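Local structure of Beta/gama crystallin family protein (Methanosarcina acetivorans, 3HZ2) at residues A2-F13 and K34-W45. The protein binds calcium ions through a betagamma-crystallin domain, the part of the longer archaeal protein present here. Residues are numbered along the deposited sequence; the frame is centred on the assembly and turned at random.
Sequences AAEVIVYEHVNF and KISSIKVKSGTW. With CA (calcium ion), chain E.
Ser42 O is gripped twice: Glu4 N donates across the strands from above the carbonyl plane, 38° out of it, while Trp45 NE1 reaches the same oxygen at 3.2 Å within both the carbonyl and indole planes. That bond helps to set the indole's rotation. One face of the indole meets Val5, whose CG1 stands 3.5 Å from the centroid of the Trp45 six-membered ring, 10° off the normal, a CH-pi contact. An alanine in place of Trp45 would probably leave Ser42 O with one donor fewer and Val5 CG1 without the face it packs on. Ile6 and Lys39 form a hydrogen-bonded antiparallel pair, Lys39 N to Ile6 O at 2.8 Å, and a classic bulge at Lys41 and Ser42 opposite Glu4 shifts the register by one. On the face bearing Tyr8, the extended Lys39 chain crosses Phe13 at about a right angle, Lys39 CE 3.5 Å above the centre of the Phe13 ring; Lys39 NZ lies 4.6 Å from that ring's centroid, a cation-pi contact over the same face. Ser37 OG, turned between its own backbone N and carbonyl carbon (chi1 57°), donates to His10 O at 2.7 Å and accepts a weak bond from Phe13 N. Beyond the strands, calcium draws together Glu9 O, Lys34 O and Ser36 OG, each at 2.5 Å, with Asn76 and three waters completing a calcium site of the betagamma-crystallin Greek key domain.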
ATOM      1  N   ALA A   2     -15.270  -2.199   7.682  1.00 34.52           N
ATOM      2  CA  ALA A   2     -15.015  -1.611   6.372  1.00 31.57           C
ATOM      3  C   ALA A   2     -13.533  -1.742   6.032  1.00 29.11           C
ATOM      4  O   ALA A   2     -12.677  -1.614   6.908  1.00 28.48           O
ATOM      5  CB  ALA A   2     -15.429  -0.143   6.370  1.00 32.50           C
ATOM      6  N   ALA A   3     -13.235  -2.002   4.762  1.00 25.78           N
ATOM      7  CA  ALA A   3     -11.856  -2.161   4.312  1.00 21.19           C
ATOM      8  C   ALA A   3     -10.980  -0.985   4.735  1.00 18.60           C
ATOM      9  O   ALA A   3     -11.379   0.174   4.630  1.00 17.31           O
ATOM     10  CB  ALA A   3     -11.819  -2.323   2.798  1.00 21.87           C
ATOM     11  N   GLU A   4      -9.782  -1.291   5.219  1.00 16.38           N
ATOM     12  CA  GLU A   4      -8.859  -0.256   5.655  1.00 14.52           C
ATOM     13  C   GLU A   4      -7.418  -0.728   5.545  1.00 11.98           C
ATOM     14  O   GLU A   4      -7.111  -1.877   5.838  1.00 10.96           O
ATOM     15  CB  GLU A   4      -9.151   0.146   7.099  1.00 15.89           C
ATOM     16  CG  GLU A   4      -8.231   1.232   7.628  1.00 17.98           C
ATOM     17  CD  GLU A   4      -8.562   1.631   9.050  1.00 20.41           C
ATOM     18  OE1 GLU A   4      -7.993   2.632   9.535  1.00 20.32           O
ATOM     19  OE2 GLU A   4      -9.389   0.941   9.685  1.00 21.68           O
ATOM     20  N   VAL A   5      -6.538   0.168   5.119  1.00 10.28           N
ATOM     21  CA  VAL A   5      -5.130  -0.177   4.983  1.00  9.31           C
ATOM     22  C   VAL A   5      -4.282   1.028   5.352  1.00 10.16           C
ATOM     23  O   VAL A   5      -4.629   2.161   5.022  1.00 10.90           O
ATOM     24  CB  VAL A   5      -4.791  -0.617   3.527  1.00 10.82           C
ATOM     25  CG1 VAL A   5      -5.092   0.511   2.544  1.00  8.43           C
ATOM     26  CG2 VAL A   5      -3.327  -1.027   3.431  1.00  8.91           C
ATOM     27  N   ILE A   6      -3.187   0.782   6.065  1.00  9.78           N
ATOM     28  CA  ILE A   6      -2.282   1.855   6.441  1.00  8.85           C
ATOM     29  C   ILE A   6      -0.941   1.580   5.769  1.00  9.36           C
ATOM     30  O   ILE A   6      -0.385   0.485   5.883  1.00  8.88           O
ATOM     31  CB  ILE A   6      -2.079   1.938   7.972  1.00  9.59           C
ATOM     32  CG1 ILE A   6      -3.435   1.922   8.684  1.00 10.27           C
ATOM     33  CG2 ILE A   6      -1.344   3.235   8.321  1.00  8.71           C
ATOM     34  CD1 ILE A   6      -3.343   2.046  10.193  1.00 12.41           C
ATOM     35  N   VAL A   7      -0.441   2.572   5.046  1.00  9.42           N
ATOM     36  CA  VAL A   7       0.829   2.442   4.347  1.00  8.64           C
ATOM     37  C   VAL A   7       1.867   3.310   5.043  1.00  8.59           C
ATOM     38  O   VAL A   7       1.544   4.373   5.577  1.00  7.51           O
ATOM     39  CB  VAL A   7       0.695   2.866   2.868  1.00  9.17           C
ATOM     40  CG1 VAL A   7      -0.217   1.887   2.137  1.00  8.25           C
ATOM     41  CG2 VAL A   7       0.128   4.284   2.775  1.00 10.17           C
ATOM     42  N   TYR A   8       3.114   2.855   5.040  1.00  9.25           N
ATOM     43  CA  TYR A   8       4.181   3.589   5.708  1.00  8.20           C
ATOM     44  C   TYR A   8       5.393   3.841   4.834  1.00  8.92           C
ATOM     45  O   TYR A   8       5.746   3.026   3.979  1.00  5.85           O
ATOM     46  CB  TYR A   8       4.631   2.840   6.957  1.00  8.47           C
ATOM     47  CG  TYR A   8       3.517   2.511   7.915  1.00  9.31           C
ATOM     48  CD1 TYR A   8       2.643   1.452   7.662  1.00  8.99           C
ATOM     49  CD2 TYR A   8       3.344   3.244   9.088  1.00  8.67           C
ATOM     50  CE1 TYR A   8       1.626   1.131   8.556  1.00 10.37           C
ATOM     51  CE2 TYR A   8       2.332   2.930   9.990  1.00 12.10           C
ATOM     52  CZ  TYR A   8       1.478   1.873   9.720  1.00 11.05           C
ATOM     53  OH  TYR A   8       0.486   1.550  10.621  1.00 10.65           O
ATOM     54  N   GLU A   9       6.038   4.975   5.088  1.00  9.16           N
ATOM     55  CA  GLU A   9       7.222   5.386   4.355  1.00  9.60           C
ATOM     56  C   GLU A   9       8.406   4.441   4.562  1.00 10.01           C
ATOM     57  O   GLU A   9       9.042   4.039   3.606  1.00  8.38           O
ATOM     58  CB  GLU A   9       7.618   6.806   4.775  1.00  9.94           C
ATOM     59  CG  GLU A   9       8.792   7.386   4.002  1.00 12.41           C
ATOM     60  CD  GLU A   9       9.157   8.789   4.459  1.00 13.03           C
ATOM     61  OE1 GLU A   9      10.056   9.397   3.844  1.00 14.94           O
ATOM     62  OE2 GLU A   9       8.551   9.282   5.434  1.00 11.31           O
ATOM     63  N   HIS A  10       8.706   4.073   5.802  1.00  9.36           N
ATOM     64  CA  HIS A  10       9.844   3.194   6.047  1.00  9.60           C
ATOM     65  C   HIS A  10       9.428   1.786   6.441  1.00  9.71           C
ATOM     66  O   HIS A  10       8.278   1.547   6.818  1.00  9.48           O
ATOM     67  CB  HIS A  10      10.735   3.756   7.163  1.00 10.80           C
ATOM     68  CG  HIS A  10      11.086   5.203   7.002  1.00 13.42           C
ATOM     69  ND1 HIS A  10      11.513   5.741   5.807  1.00 13.54           N
ATOM     70  CD2 HIS A  10      11.107   6.217   7.901  1.00 13.46           C
ATOM     71  CE1 HIS A  10      11.780   7.024   5.975  1.00 13.18           C
ATOM     72  NE2 HIS A  10      11.543   7.339   7.236  1.00 13.60           N
ATOM     73  N   VAL A  11      10.375   0.854   6.361  1.00  8.93           N
ATOM     74  CA  VAL A  11      10.097  -0.514   6.760  1.00  9.57           C
ATOM     75  C   VAL A  11       9.807  -0.462   8.256  1.00  8.77           C
ATOM     76  O   VAL A  11      10.155   0.512   8.931  1.00  7.45           O
ATOM     77  CB  VAL A  11      11.300  -1.455   6.502  1.00  9.66           C
ATOM     78  CG1 VAL A  11      11.549  -1.579   5.003  1.00 10.72           C
ATOM     79  CG2 VAL A  11      12.533  -0.936   7.219  1.00 12.09           C
ATOM     80  N   ASN A  12       9.179  -1.511   8.768  1.00 10.74           N
ATOM     81  CA  ASN A  12       8.803  -1.580  10.173  1.00 10.51           C
ATOM     82  C   ASN A  12       7.874  -0.454  10.598  1.00  9.58           C
ATOM     83  O   ASN A  12       7.924   0.032  11.730  1.00  8.34           O
ATOM     84  CB  ASN A  12      10.037  -1.639  11.079  1.00 12.13           C
ATOM     85  CG  ASN A  12      10.363  -3.058  11.505  1.00 14.95           C
ATOM     86  OD1 ASN A  12       9.538  -3.960  11.348  1.00 16.51           O
ATOM     87  ND2 ASN A  12      11.553  -3.265  12.054  1.00 14.86           N
ATOM     88  N   PHE A  13       7.032  -0.037   9.659  1.00  8.97           N
ATOM     89  CA  PHE A  13       6.017   0.977   9.894  1.00  7.83           C
ATOM     90  C   PHE A  13       6.507   2.347  10.356  1.00  7.55           C
ATOM     91  O   PHE A  13       5.859   2.998  11.177  1.00 10.02           O
ATOM     92  CB  PHE A  13       5.005   0.407  10.891  1.00  7.85           C
ATOM     93  CG  PHE A  13       4.703  -1.051  10.665  1.00 10.19           C
ATOM     94  CD1 PHE A  13       5.098  -2.009  11.594  1.00  8.45           C
ATOM     95  CD2 PHE A  13       4.074  -1.469   9.493  1.00  8.00           C
ATOM     96  CE1 PHE A  13       4.873  -3.365  11.363  1.00  9.82           C
ATOM     97  CE2 PHE A  13       3.842  -2.822   9.249  1.00  8.84           C
ATOM     98  CZ  PHE A  13       4.244  -3.775  10.187  1.00 10.70           C
ATOM     99  N   LYS A  34       7.280   5.588  -2.290  1.00 10.77           N
ATOM    100  CA  LYS A  34       7.923   5.618  -0.979  1.00 11.02           C
ATOM    101  C   LYS A  34       7.489   4.486  -0.045  1.00  9.92           C
ATOM    102  O   LYS A  34       8.192   4.171   0.904  1.00  8.22           O
ATOM    103  CB  LYS A  34       7.620   6.932  -0.255  1.00 12.38           C
ATOM    104  CG  LYS A  34       8.045   8.197  -0.953  1.00 13.93           C
ATOM    105  CD  LYS A  34       7.754   9.375  -0.034  1.00 14.79           C
ATOM    106  CE  LYS A  34       7.920  10.703  -0.726  1.00 16.45           C
ATOM    107  NZ  LYS A  34       7.569  11.807   0.205  1.00 21.37           N
ATOM    108  N   ILE A  35       6.332   3.883  -0.292  1.00  9.36           N
ATOM    109  CA  ILE A  35       5.836   2.838   0.605  1.00  7.89           C
ATOM    110  C   ILE A  35       6.760   1.634   0.794  1.00  9.49           C
ATOM    111  O   ILE A  35       7.170   0.990  -0.174  1.00 11.22           O
ATOM    112  CB  ILE A  35       4.440   2.365   0.162  1.00  7.98           C
ATOM    113  CG1 ILE A  35       3.462   3.543   0.240  1.00  8.80           C
ATOM    114  CG2 ILE A  35       3.966   1.223   1.056  1.00  7.91           C
ATOM    115  CD1 ILE A  35       2.124   3.297  -0.432  1.00  7.30           C
ATOM    116  N   SER A  36       7.068   1.336   2.059  1.00  7.49           N
ATOM    117  CA  SER A  36       7.957   0.232   2.418  1.00  8.74           C
ATOM    118  C   SER A  36       7.382  -0.788   3.391  1.00  7.67           C
ATOM    119  O   SER A  36       7.945  -1.867   3.571  1.00  8.69           O
ATOM    120  CB  SER A  36       9.251   0.782   2.992  1.00  8.28           C
ATOM    121  OG  SER A  36       9.940   1.492   1.992  1.00  8.43           O
ATOM    122  N   SER A  37       6.284  -0.435   4.046  1.00  9.21           N
ATOM    123  CA  SER A  37       5.626  -1.360   4.960  1.00  9.04           C
ATOM    124  C   SER A  37       4.132  -1.076   4.879  1.00  8.73           C
ATOM    125  O   SER A  37       3.719   0.042   4.560  1.00  8.82           O
ATOM    126  CB  SER A  37       6.165  -1.213   6.395  1.00  9.51           C
ATOM    127  OG  SER A  37       6.039   0.103   6.888  1.00 11.15           O
ATOM    128  N   ILE A  38       3.322  -2.093   5.146  1.00  8.54           N
ATOM    129  CA  ILE A  38       1.879  -1.955   5.035  1.00  7.68           C
ATOM    130  C   ILE A  38       1.131  -2.764   6.088  1.00  8.34           C
ATOM    131  O   ILE A  38       1.585  -3.827   6.506  1.00  7.81           O
ATOM    132  CB  ILE A  38       1.392  -2.457   3.648  1.00  9.22           C
ATOM    133  CG1 ILE A  38       2.094  -1.687   2.527  1.00  8.09           C
ATOM    134  CG2 ILE A  38      -0.127  -2.322   3.541  1.00  8.79           C
ATOM    135  CD1 ILE A  38       1.872  -2.279   1.141  1.00  8.63           C
ATOM    136  N   LYS A  39      -0.024  -2.250   6.500  1.00  9.45           N
ATOM    137  CA  LYS A  39      -0.877  -2.942   7.461  1.00  8.26           C
ATOM    138  C   LYS A  39      -2.290  -2.996   6.896  1.00  8.46           C
ATOM    139  O   LYS A  39      -2.972  -1.976   6.838  1.00  8.78           O
ATOM    140  CB  LYS A  39      -0.916  -2.208   8.802  1.00  9.61           C
ATOM    141  CG  LYS A  39       0.332  -2.330   9.650  1.00  8.87           C
ATOM    142  CD  LYS A  39       0.094  -1.678  11.005  1.00  7.96           C
ATOM    143  CE  LYS A  39       1.363  -1.581  11.829  1.00  9.20           C
ATOM    144  NZ  LYS A  39       1.073  -0.942  13.156  1.00  9.39           N
ATOM    145  N   VAL A  40      -2.727  -4.175   6.462  1.00  8.84           N
ATOM    146  CA  VAL A  40      -4.079  -4.309   5.938  1.00  9.45           C
ATOM    147  C   VAL A  40      -4.966  -4.686   7.120  1.00  8.16           C
ATOM    148  O   VAL A  40      -4.968  -5.833   7.563  1.00  9.04           O
ATOM    149  CB  VAL A  40      -4.173  -5.412   4.860  1.00  9.45           C
ATOM    150  CG1 VAL A  40      -5.614  -5.539   4.374  1.00  8.14           C
ATOM    151  CG2 VAL A  40      -3.256  -5.075   3.688  1.00 10.67           C
ATOM    152  N   LYS A  41      -5.699  -3.707   7.635  1.00 10.40           N
ATOM    153  CA  LYS A  41      -6.580  -3.909   8.779  1.00 11.89           C
ATOM    154  C   LYS A  41      -7.775  -4.778   8.412  1.00 12.73           C
ATOM    155  O   LYS A  41      -8.208  -5.625   9.196  1.00 10.26           O
ATOM    156  CB  LYS A  41      -7.075  -2.558   9.303  1.00 13.82           C
ATOM    157  CG  LYS A  41      -5.965  -1.559   9.607  1.00 18.22           C
ATOM    158  CD  LYS A  41      -5.033  -2.071  10.695  1.00 22.30           C
ATOM    159  CE  LYS A  41      -5.775  -2.253  12.012  1.00 25.11           C
ATOM    160  NZ  LYS A  41      -4.900  -2.812  13.080  1.00 28.18           N
ATOM    161  N   SER A  42      -8.306  -4.559   7.215  1.00 13.35           N
ATOM    162  CA  SER A  42      -9.455  -5.317   6.741  1.00 13.93           C
ATOM    163  C   SER A  42      -9.621  -5.172   5.238  1.00 14.30           C
ATOM    164  O   SER A  42      -9.217  -4.164   4.651  1.00 15.00           O
ATOM    165  CB  SER A  42     -10.723  -4.841   7.453  1.00 16.06           C
ATOM    166  OG  SER A  42     -10.816  -3.428   7.409  1.00 20.91           O
ATOM    167  N   GLY A  43     -10.223  -6.184   4.622  1.00 14.21           N
ATOM    168  CA  GLY A  43     -10.434  -6.166   3.188  1.00 13.74           C
ATOM    169  C   GLY A  43      -9.182  -6.585   2.447  1.00 13.98           C
ATOM    170  O   GLY A  43      -8.135  -6.806   3.058  1.00 14.07           O
ATOM    171  N   THR A  44      -9.293  -6.719   1.131  1.00 13.55           N
ATOM    172  CA  THR A  44      -8.152  -7.090   0.308  1.00 13.38           C
ATOM    173  C   THR A  44      -7.838  -5.880  -0.556  1.00 11.43           C
ATOM    174  O   THR A  44      -8.737  -5.279  -1.146  1.00 11.42           O
ATOM    175  CB  THR A  44      -8.462  -8.292  -0.596  1.00 15.99           C
ATOM    176  OG1 THR A  44      -8.834  -9.413   0.217  1.00 19.17           O
ATOM    177  CG2 THR A  44      -7.241  -8.663  -1.421  1.00 17.50           C
ATOM    178  N   TRP A  45      -6.564  -5.517  -0.617  1.00  9.01           N
ATOM    179  CA  TRP A  45      -6.156  -4.358  -1.391  1.00  9.25           C
ATOM    180  C   TRP A  45      -5.152  -4.687  -2.481  1.00  9.51           C
ATOM    181  O   TRP A  45      -4.263  -5.521  -2.301  1.00 10.86           O
ATOM    182  CB  TRP A  45      -5.559  -3.296  -0.467  1.00  9.81           C
ATOM    183  CG  TRP A  45      -6.540  -2.718   0.509  1.00  9.65           C
ATOM    184  CD1 TRP A  45      -7.025  -3.311   1.638  1.00  9.27           C
ATOM    185  CD2 TRP A  45      -7.151  -1.429   0.437  1.00  9.20           C
ATOM    186  NE1 TRP A  45      -7.902  -2.465   2.278  1.00  8.23           N
ATOM    187  CE2 TRP A  45      -7.997  -1.303   1.561  1.00  9.16           C
ATOM    188  CE3 TRP A  45      -7.067  -0.362  -0.472  1.00  8.61           C
ATOM    189  CZ2 TRP A  45      -8.754  -0.151   1.804  1.00  9.61           C
ATOM    190  CZ3 TRP A  45      -7.819   0.782  -0.232  1.00 10.23           C
ATOM    191  CH2 TRP A  45      -8.653   0.877   0.901  1.00  8.90           C
TER
HETATM  192 CA    CA E 101      10.585   3.856   1.637  1.00  9.26          CA
HETATM  193  O   HOH W   1     -10.452  -2.106   9.781  1.00 31.84           O
HETATM  194  O   HOH W   2      12.264   4.747   3.527  1.00 16.06           O
HETATM  195  O   HOH W   3      12.794   2.336   1.584  1.00 13.92           O
HETATM  196  O   HOH W   4      11.129   6.234   0.812  1.00  8.33           O